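Local coordinates for orotidine-5-phosphate decarboxylase/orotate phosphoribosyltransferase, putative (Ompdcase-oprtase, putative) (Leishmania infantum, PDB 3QW3), which probably catalyses, through this decarboxylase domain of a bifunctional UMP synthase, the conversion of orotidine 5'-phosphate to UMP and carbon dioxide, at residues A29-C34 / S67-A72; R36-T41 / A46-N51; S98-L103 / P126-F131. One frame throughout, in Å; residues are numbered along the deposited sequence.

Interaction 1: A29-C34 / S67-A72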
loop_
_atom_site.group_PDB
_atom_site.type_symbol
_atom_site.label_atom_id
_atom_site.label_comp_id
_atom_site.label_asym_id
_atom_site.label_seq_id
_atom_site.Cartn_x
_atom_site.Cartn_y
_atom_site.Cartn_z
ATOM N N ALA A 29 9.761 24.073 -3.503
ATOM C CA ALA A 29 8.844 24.807 -2.637
ATOM C C ALA A 29 8.294 23.923 -1.513
ATOM O O ALA A 29 8.127 24.392 -0.381
ATOM C CB ALA A 29 7.714 25.432 -3.444
ATOM N N ALA A 30 8.032 22.648 -1.824
ATOM C CA ALA A 30 7.548 21.680 -0.828
ATOM C C ALA A 30 8.541 21.498 0.313
ATOM O O ALA A 30 8.144 21.462 1.477
ATOM C CB ALA A 30 7.230 20.329 -1.481
ATOM N N VAL A 31 9.825 21.385 -0.029
ATOM C CA VAL A 31 10.897 21.281 0.965
ATOM C C VAL A 31 10.899 22.499 1.893
ATOM O O VAL A 31 10.967 22.353 3.116
ATOM C CB VAL A 31 12.285 21.108 0.310
ATOM C CG1 VAL A 31 13.397 21.078 1.365
ATOM C CG2 VAL A 31 12.326 19.828 -0.511
ATOM N N GLU A 32 10.815 23.693 1.308
ATOM C CA GLU A 32 10.820 24.926 2.101
ATOM C C GLU A 32 9.608 25.028 3.026
ATOM O O GLU A 32 9.749 25.391 4.199
ATOM C CB GLU A 32 10.951 26.166 1.208
ATOM C CG GLU A 32 12.325 26.290 0.534
ATOM C CD GLU A 32 13.490 26.085 1.500
ATOM O OE1 GLU A 32 13.585 26.831 2.502
ATOM O OE2 GLU A 32 14.318 25.177 1.255
ATOM N N GLU A 33 8.436 24.689 2.490
ATOM C CA GLU A 33 7.188 24.634 3.250
ATOM C C GLU A 33 7.308 23.699 4.461
ATOM O O GLU A 33 6.910 24.058 5.572
ATOM C CB GLU A 33 6.042 24.177 2.341
ATOM C CG GLU A 33 4.672 24.103 3.013
ATOM C CD GLU A 33 3.588 23.551 2.098
ATOM O OE1 GLU A 33 3.824 23.431 0.880
ATOM O OE2 GLU A 33 2.487 23.240 2.596
ATOM N N CYS A 34 7.846 22.501 4.236
ATOM C CA CYS A 34 8.039 21.533 5.319
ATOM C C CYS A 34 9.073 22.012 6.341
ATOM O O CYS A 34 8.861 21.885 7.547
ATOM C CB CYS A 34 8.430 20.166 4.769
ATOM S SG CYS A 34 7.094 19.339 3.873
ATOM N N SER A 67 13.822 12.968 1.044
ATOM C CA SER A 67 15.062 12.691 1.767
ATOM C C SER A 67 15.525 13.929 2.527
ATOM O O SER A 67 15.872 13.845 3.711
ATOM C CB SER A 67 16.164 12.199 0.820
ATOM O OG SER A 67 17.353 11.923 1.546
ATOM N N GLU A 68 15.496 15.073 1.845
ATOM C CA GLU A 68 15.906 16.351 2.425
ATOM C C GLU A 68 15.005 16.776 3.591
ATOM O O GLU A 68 15.494 17.258 4.615
ATOM C CB GLU A 68 15.957 17.440 1.346
ATOM C CG GLU A 68 16.441 18.797 1.851
ATOM C CD GLU A 68 16.742 19.797 0.740
ATOM O OE1 GLU A 68 17.291 20.874 1.063
ATOM O OE2 GLU A 68 16.432 19.522 -0.442
ATOM N N VAL A 69 13.694 16.592 3.436
ATOM C CA VAL A 69 12.743 16.929 4.501
ATOM C C VAL A 69 12.971 16.056 5.742
ATOM O O VAL A 69 12.977 16.564 6.864
ATOM C CB VAL A 69 11.261 16.869 4.004
ATOM C CG1 VAL A 69 10.279 16.996 5.167
ATOM C CG2 VAL A 69 10.997 17.963 2.983
ATOM N N ILE A 70 13.185 14.757 5.541
ATOM C CA ILE A 70 13.465 13.844 6.660
ATOM C C ILE A 70 14.749 14.260 7.393
ATOM O O ILE A 70 14.775 14.321 8.625
ATOM C CB ILE A 70 13.504 12.363 6.195
ATOM C CG1 ILE A 70 12.082 11.898 5.842
ATOM C CG2 ILE A 70 14.131 11.458 7.263
ATOM C CD1 ILE A 70 12.000 10.545 5.163
ATOM N N ARG A 71 15.793 14.572 6.627
ATOM C CA ARG A 71 17.064 15.029 7.191
ATOM C C ARG A 71 16.888 16.329 7.989
ATOM O O ARG A 71 17.614 16.566 8.961
ATOM C CB ARG A 71 18.111 15.193 6.081
ATOM C CG ARG A 71 19.554 15.090 6.548
ATOM C CD ARG A 71 20.510 14.915 5.365
ATOM N N ALA A 72 15.912 17.147 7.589
ATOM C CA ALA A 72 15.616 18.434 8.242
ATOM C C ALA A 72 14.994 18.303 9.635
ATOM O O ALA A 72 15.054 19.239 10.438
ATOM C CB ALA A 72 14.728 19.293 7.352
#
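Val31 and Val69 carry their branches alike: in each, CG1 is anti to the backbone N (chi1 177° and 171°) and CG2 lies beside it. In Val31 this turns CG1 to Glu68; in Val69 it sets CG1 against Cys34 and leaves CG2 for the backbone of Val31. The two helices belong to the outer layer of the TIM barrel of the orotidine 5'-phosphate decarboxylase domain, and they run side by side almost parallel, with their local axes crossing at -15° and 9.6 Å apart. At that spacing the valines and Cys34 fill the interface between the helices.

Val69 sits in the middle of the layer. Its side chain slides past that of Val31 in the opposite direction, bringing CG2 within 3.9 Å of Val31 CA, while the facing methyls, Val31 CG2 and Val69 CG2, are 4.2 Å apart. One turn on, Cys34 presses its CB, rather than its sulfur, on Val69 CG1 at 3.7 Å. Leu20 of barrel strand 16-20 and Phe55 of helix 52-56 both touch Cys34 and Val69, continuing the apolar packing.

Glu68 forms the outer margin. It is exposed, and its extended chain crosses the Val31 side chain at about a right angle, with CG and CD lying against Val31 CG1. No hydrogen bond spans the two segments, and the contact is one of van der Waals packing. At its outer edge, Val31 CG1 rests against the carboxylate carbon, Glu68 CD, at 3.6 Å.

Interaction 2: R36-T41 / A46-N51. With SO4 (sulfate ion), chain D.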
loop_
_atom_site.group_PDB
_atom_site.type_symbol
_atom_site.label_atom_id
_atom_site.label_comp_id
_atom_site.label_asym_id
_atom_site.label_seq_id
_atom_site.Cartn_x
_atom_site.Cartn_y
_atom_site.Cartn_z
ATOM N N ARG A 36 9.858 25.115 7.097
ATOM C CA ARG A 36 9.185 26.178 7.856
ATOM C C ARG A 36 8.263 25.608 8.939
ATOM O O ARG A 36 8.287 26.072 10.079
ATOM C CB ARG A 36 8.401 27.102 6.915
ATOM C CG ARG A 36 7.715 28.290 7.588
ATOM C CD ARG A 36 6.993 29.155 6.553
ATOM N NE ARG A 36 6.544 30.431 7.107
ATOM N N LEU A 37 7.468 24.596 8.587
ATOM C CA LEU A 37 6.565 23.974 9.556
ATOM C C LEU A 37 7.327 23.239 10.665
ATOM O O LEU A 37 6.919 23.274 11.826
ATOM C CB LEU A 37 5.566 23.029 8.866
ATOM C CG LEU A 37 4.407 22.504 9.722
ATOM C CD1 LEU A 37 3.541 23.640 10.275
ATOM C CD2 LEU A 37 3.547 21.537 8.914
ATOM N N ILE A 38 8.431 22.584 10.304
ATOM C CA ILE A 38 9.280 21.911 11.288
ATOM C C ILE A 38 9.847 22.940 12.267
ATOM O O ILE A 38 9.811 22.733 13.482
ATOM C CB ILE A 38 10.429 21.109 10.626
ATOM C CG1 ILE A 38 9.874 19.893 9.874
ATOM C CG2 ILE A 38 11.439 20.643 11.679
ATOM C CD1 ILE A 38 10.835 19.315 8.842
ATOM N N GLU A 39 10.345 24.051 11.729
ATOM C CA GLU A 39 10.885 25.142 12.551
ATOM C C GLU A 39 9.844 25.683 13.534
ATOM O O GLU A 39 10.167 25.974 14.690
ATOM C CB GLU A 39 11.424 26.271 11.657
ATOM N N GLN A 40 8.598 25.795 13.081
ATOM C CA GLN A 40 7.510 26.324 13.911
ATOM C C GLN A 40 7.017 25.366 15.001
ATOM O O GLN A 40 6.502 25.810 16.033
ATOM C CB GLN A 40 6.328 26.743 13.033
ATOM C CG GLN A 40 6.600 27.942 12.145
ATOM C CD GLN A 40 5.559 28.114 11.058
ATOM O OE1 GLN A 40 4.991 27.141 10.567
ATOM N NE2 GLN A 40 5.310 29.359 10.671
ATOM N N THR A 41 7.187 24.059 14.786
ATOM C CA THR A 41 6.498 23.060 15.600
ATOM C C THR A 41 7.374 22.087 16.397
ATOM O O THR A 41 6.863 21.396 17.277
ATOM C CB THR A 41 5.526 22.205 14.739
ATOM O OG1 THR A 41 6.270 21.507 13.731
ATOM C CG2 THR A 41 4.451 23.084 14.089
ATOM N N ALA A 46 6.179 15.204 18.962
ATOM C CA ALA A 46 6.656 13.870 19.332
ATOM C C ALA A 46 7.149 13.108 18.106
ATOM O O ALA A 46 7.992 12.229 18.216
ATOM C CB ALA A 46 5.562 13.085 20.020
ATOM N N ALA A 47 6.596 13.446 16.944
ATOM C CA ALA A 47 6.963 12.795 15.683
ATOM C C ALA A 47 6.575 13.680 14.514
ATOM O O ALA A 47 5.752 14.591 14.667
ATOM C CB ALA A 47 6.270 11.432 15.558
ATOM N N TYR A 48 7.192 13.420 13.360
ATOM C CA TYR A 48 6.723 13.969 12.084
ATOM C C TYR A 48 6.270 12.841 11.169
ATOM O O TYR A 48 6.828 11.738 11.208
ATOM C CB TYR A 48 7.798 14.822 11.407
ATOM C CG TYR A 48 7.977 16.146 12.110
ATOM C CD1 TYR A 48 7.187 17.242 11.778
ATOM C CD2 TYR A 48 8.905 16.285 13.142
ATOM C CE1 TYR A 48 7.327 18.456 12.442
ATOM C CE2 TYR A 48 9.054 17.494 13.809
ATOM C CZ TYR A 48 8.262 18.572 13.455
ATOM O OH TYR A 48 8.402 19.772 14.120
ATOM N N LYS A 49 5.242 13.125 10.372
ATOM C CA LYS A 49 4.673 12.136 9.452
ATOM C C LYS A 49 4.612 12.674 8.010
ATOM O O LYS A 49 3.601 13.249 7.586
ATOM C CB LYS A 49 3.288 11.677 9.934
ATOM C CG LYS A 49 2.714 10.501 9.124
ATOM C CD LYS A 49 1.398 9.971 9.693
ATOM C CE LYS A 49 0.200 10.898 9.429
ATOM N NZ LYS A 49 -0.187 11.061 8.009
ATOM N N PRO A 50 5.698 12.491 7.246
ATOM C CA PRO A 50 5.659 12.913 5.849
ATOM C C PRO A 50 4.741 12.035 5.001
ATOM O O PRO A 50 4.666 10.821 5.198
ATOM C CB PRO A 50 7.111 12.775 5.388
ATOM C CG PRO A 50 7.737 11.850 6.345
ATOM C CD PRO A 50 7.048 12.060 7.650
ATOM N N ASN A 51 4.052 12.693 4.078
ATOM C CA ASN A 51 3.101 12.081 3.161
ATOM C C ASN A 51 3.823 11.507 1.942
ATOM O O ASN A 51 4.241 12.256 1.055
ATOM C CB ASN A 51 2.095 13.162 2.732
ATOM C CG ASN A 51 0.874 12.596 2.024
ATOM O OD1 ASN A 51 -0.264 12.974 2.325
ATOM N ND2 ASN A 51 1.100 11.704 1.078
HETATM S S SO4 D . -3.924 11.536 7.622
HETATM O O1 SO4 D . -4.516 10.527 6.749
HETATM O O2 SO4 D . -2.975 10.894 8.526
HETATM O O3 SO4 D . -3.236 12.541 6.815
HETATM O O4 SO4 D . -4.983 12.184 8.395
#
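Tyr48 meets Ile38 and Thr41 in the last turns of helix 27-41, joining the helix and second strand of the beta-alpha-beta unit formed by strand 16-20, helix 27-41 and strand 47-50, part of the TIM barrel. Helix and strand run nearly antiparallel, at 161°, with their local axes 11.1 Å apart, and the Tyr48 side chain spans the gap to the helix.

The tight part is around the ring. Ile38 lays CG1 over one face, 4.2 Å from the Tyr48 ring centroid and off-centre toward the rim by CE1, a CH-pi contact. At the ring's edge, near its plane, Thr41 OG1 accepts a hydrogen bond of 2.8 Å from Tyr48 OH. Thr41 holds OG1 between its backbone N and carbonyl carbon (chi1 61°), which turns the hydroxyl back along the helix to donate to Leu37 O at 2.7 Å, tilted 34° from the carbonyl plane.

The whole contact is buried; its looser side is Leu37, whose side chain packs instead on Leu20 and Pro237. Lys49 extends on the other side of the strand from the helix, touching Cys17 and Asn226 of neighbouring strands. Its bends at chi3 and chi4 place NZ in a salt bridge with Asp82, consistent with a position in the anion-binding active-site end of the barrel. Lys49 NZ also donates to O2 of a sulfate ion, probably from the crystallisation liquor, at 2.8 Å.

Interaction 3: S98-L103 / P126-F131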
loop_
_atom_site.group_PDB
_atom_site.type_symbol
_atom_site.label_atom_id
_atom_site.label_comp_id
_atom_site.label_asym_id
_atom_site.label_seq_id
_atom_site.Cartn_x
_atom_site.Cartn_y
_atom_site.Cartn_z
ATOM N N SER A 98 14.077 0.888 1.376
ATOM C CA SER A 98 13.861 2.254 0.927
ATOM C C SER A 98 13.494 3.187 2.090
ATOM O O SER A 98 14.119 4.229 2.276
ATOM C CB SER A 98 12.769 2.298 -0.148
ATOM O OG SER A 98 12.447 3.638 -0.465
ATOM N N ALA A 99 12.491 2.794 2.868
ATOM C CA ALA A 99 11.977 3.637 3.944
ATOM C C ALA A 99 12.957 3.775 5.106
ATOM O O ALA A 99 13.169 4.877 5.610
ATOM C CB ALA A 99 10.660 3.099 4.449
ATOM N N PHE A 100 13.554 2.658 5.505
ATOM C CA PHE A 100 14.320 2.590 6.746
ATOM C C PHE A 100 15.802 2.911 6.572
ATOM O O PHE A 100 16.416 3.489 7.472
ATOM C CB PHE A 100 14.176 1.214 7.398
ATOM C CG PHE A 100 12.777 0.881 7.861
ATOM C CD1 PHE A 100 11.879 1.881 8.258
ATOM C CD2 PHE A 100 12.377 -0.443 7.941
ATOM C CE1 PHE A 100 10.591 1.546 8.701
ATOM C CE2 PHE A 100 11.101 -0.790 8.389
ATOM C CZ PHE A 100 10.200 0.212 8.763
ATOM N N LYS A 101 16.379 2.533 5.434
ATOM C CA LYS A 101 17.816 2.734 5.215
ATOM C C LYS A 101 18.114 3.879 4.254
ATOM O O LYS A 101 18.928 4.749 4.556
ATOM C CB LYS A 101 18.492 1.435 4.761
ATOM C CG LYS A 101 20.017 1.535 4.684
ATOM C CD LYS A 101 20.674 0.168 4.559
ATOM C CE LYS A 101 20.614 -0.367 3.135
ATOM N N HIS A 102 17.466 3.885 3.092
ATOM C CA HIS A 102 17.713 4.935 2.112
ATOM C C HIS A 102 17.163 6.283 2.561
ATOM O O HIS A 102 17.877 7.285 2.530
ATOM C CB HIS A 102 17.166 4.551 0.732
ATOM C CG HIS A 102 17.773 3.305 0.165
ATOM N ND1 HIS A 102 17.285 2.691 -0.970
ATOM C CD2 HIS A 102 18.824 2.553 0.577
ATOM C CE1 HIS A 102 18.011 1.617 -1.233
ATOM N NE2 HIS A 102 18.949 1.511 -0.309
ATOM N N LEU A 103 15.902 6.302 2.989
ATOM C CA LEU A 103 15.269 7.544 3.437
ATOM C C LEU A 103 15.518 7.837 4.916
ATOM O O LEU A 103 15.341 8.980 5.360
ATOM C CB LEU A 103 13.765 7.529 3.146
ATOM C CG LEU A 103 13.342 7.589 1.676
ATOM C CD1 LEU A 103 11.859 7.223 1.552
ATOM C CD2 LEU A 103 13.623 8.952 1.065
ATOM N N PRO A 126 14.290 -4.393 14.258
ATOM C CA PRO A 126 13.861 -4.143 15.642
ATOM C C PRO A 126 13.864 -2.660 16.031
ATOM O O PRO A 126 13.082 -2.249 16.896
ATOM C CB PRO A 126 14.894 -4.916 16.480
ATOM C CG PRO A 126 15.540 -5.869 15.525
ATOM C CD PRO A 126 15.549 -5.157 14.211
ATOM N N ASP A 127 14.726 -1.878 15.384
ATOM C CA ASP A 127 14.875 -0.445 15.663
ATOM C C ASP A 127 13.844 0.431 14.939
ATOM O O ASP A 127 13.780 1.645 15.171
ATOM C CB ASP A 127 16.300 0.022 15.325
ATOM C CG ASP A 127 16.708 -0.287 13.882
ATOM O OD1 ASP A 127 16.421 -1.401 13.387
ATOM O OD2 ASP A 127 17.336 0.588 13.244
ATOM N N LYS A 128 13.049 -0.192 14.069
ATOM C CA LYS A 128 12.025 0.507 13.289
ATOM C C LYS A 128 10.632 0.034 13.680
ATOM O O LYS A 128 10.443 -1.121 14.057
ATOM C CB LYS A 128 12.247 0.284 11.785
ATOM C CG LYS A 128 13.660 0.602 11.286
ATOM C CD LYS A 128 13.977 2.095 11.321
ATOM C CE LYS A 128 15.419 2.360 10.918
ATOM N NZ LYS A 128 15.690 3.822 10.809
ATOM N N ALA A 129 9.652 0.923 13.588
ATOM C CA ALA A 129 8.292 0.562 13.951
ATOM C C ALA A 129 7.431 0.401 12.709
ATOM O O ALA A 129 7.688 1.019 11.680
ATOM C CB ALA A 129 7.690 1.597 14.864
ATOM N N VAL A 130 6.408 -0.434 12.832
ATOM C CA VAL A 130 5.442 -0.641 11.765
ATOM C C VAL A 130 4.056 -0.392 12.334
ATOM O O VAL A 130 3.578 -1.146 13.189
ATOM C CB VAL A 130 5.529 -2.071 11.199
ATOM C CG1 VAL A 130 4.601 -2.227 9.987
ATOM C CG2 VAL A 130 6.963 -2.396 10.835
ATOM N N PHE A 131 3.424 0.684 11.865
ATOM C CA PHE A 131 2.054 0.995 12.241
ATOM C C PHE A 131 1.105 0.375 11.223
ATOM O O PHE A 131 1.063 0.798 10.068
ATOM C CB PHE A 131 1.858 2.509 12.328
ATOM C CG PHE A 131 2.500 3.130 13.543
ATOM C CD1 PHE A 131 1.824 3.141 14.757
ATOM C CD2 PHE A 131 3.765 3.704 13.463
ATOM C CE1 PHE A 131 2.405 3.714 15.898
ATOM C CE2 PHE A 131 4.363 4.280 14.605
ATOM C CZ PHE A 131 3.674 4.277 15.818
#
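Near its C-terminal end, helix 89-102 widens into a pi-type turn across 98-102, closed by the bond from Leu103 N to Ser98 O at 2.8 Å. The facing segment is a loop that straightens at Ala129 into strand 129-135. The two backbones are nearest at Phe100 and Lys128, whose CA atoms lie 7.2 Å apart, and both residues point their side chains across the gap.

They slide past each other in opposite directions. The aliphatic part of Lys128 lies along one face of the Phe100 ring: CB sits over the centre, 3.6 Å from the Phe100 centroid and only 8° off the normal, a CH-pi contact. Farther along, Lys128 CG comes within 3.5 Å of Phe100 CG. The bend at chi2 (-69°) carries the rest of the lysine across the ring toward the helix. There Lys128 NZ is held mainly by Ala105 O, just beyond the helix, and makes only a weak, long bond of 3.4 Å to Phe100 O.

Tyr125 meets the Phe100 ring edge-to-face, and Ile108 of strand 107-110 packs on it too. Away from this contact, His102 pairs edge-to-face with Phe57 of the second subunit. Phe100 and Lys128 thus pack helix 89-102 at the loop leading into strand 129-135; an outer helix laid against parallel inner strands, here 107-110 and 129-135, is the layering of a TIM barrel.

How the interactions relate
All three contacts are largely buried and belong to one TIM barrel, but in different layers of it. Interaction 1 joins two outer helices; interaction 2 ties a helix to a strand, and interaction 3 a helix to the loop entering one. Interactions 1 and 2 share helix 27-41 and touch where Ile38 CD1 meets Val69 O, whereas interaction 1 reaches interaction 3 through Ile70 and Leu103. About 7 Å separates the nearest atoms of interactions 2 and 3. Interaction 2, a hydroxyl relay, is buried throughout. Glu68 and Lys128 bring the others toward the surface: apolar packing with an acidic margin in interaction 1, and in interaction 3 a lysine combining packing on an aromatic ring with hydrogen bonds to backbone carbonyls, one of them weak.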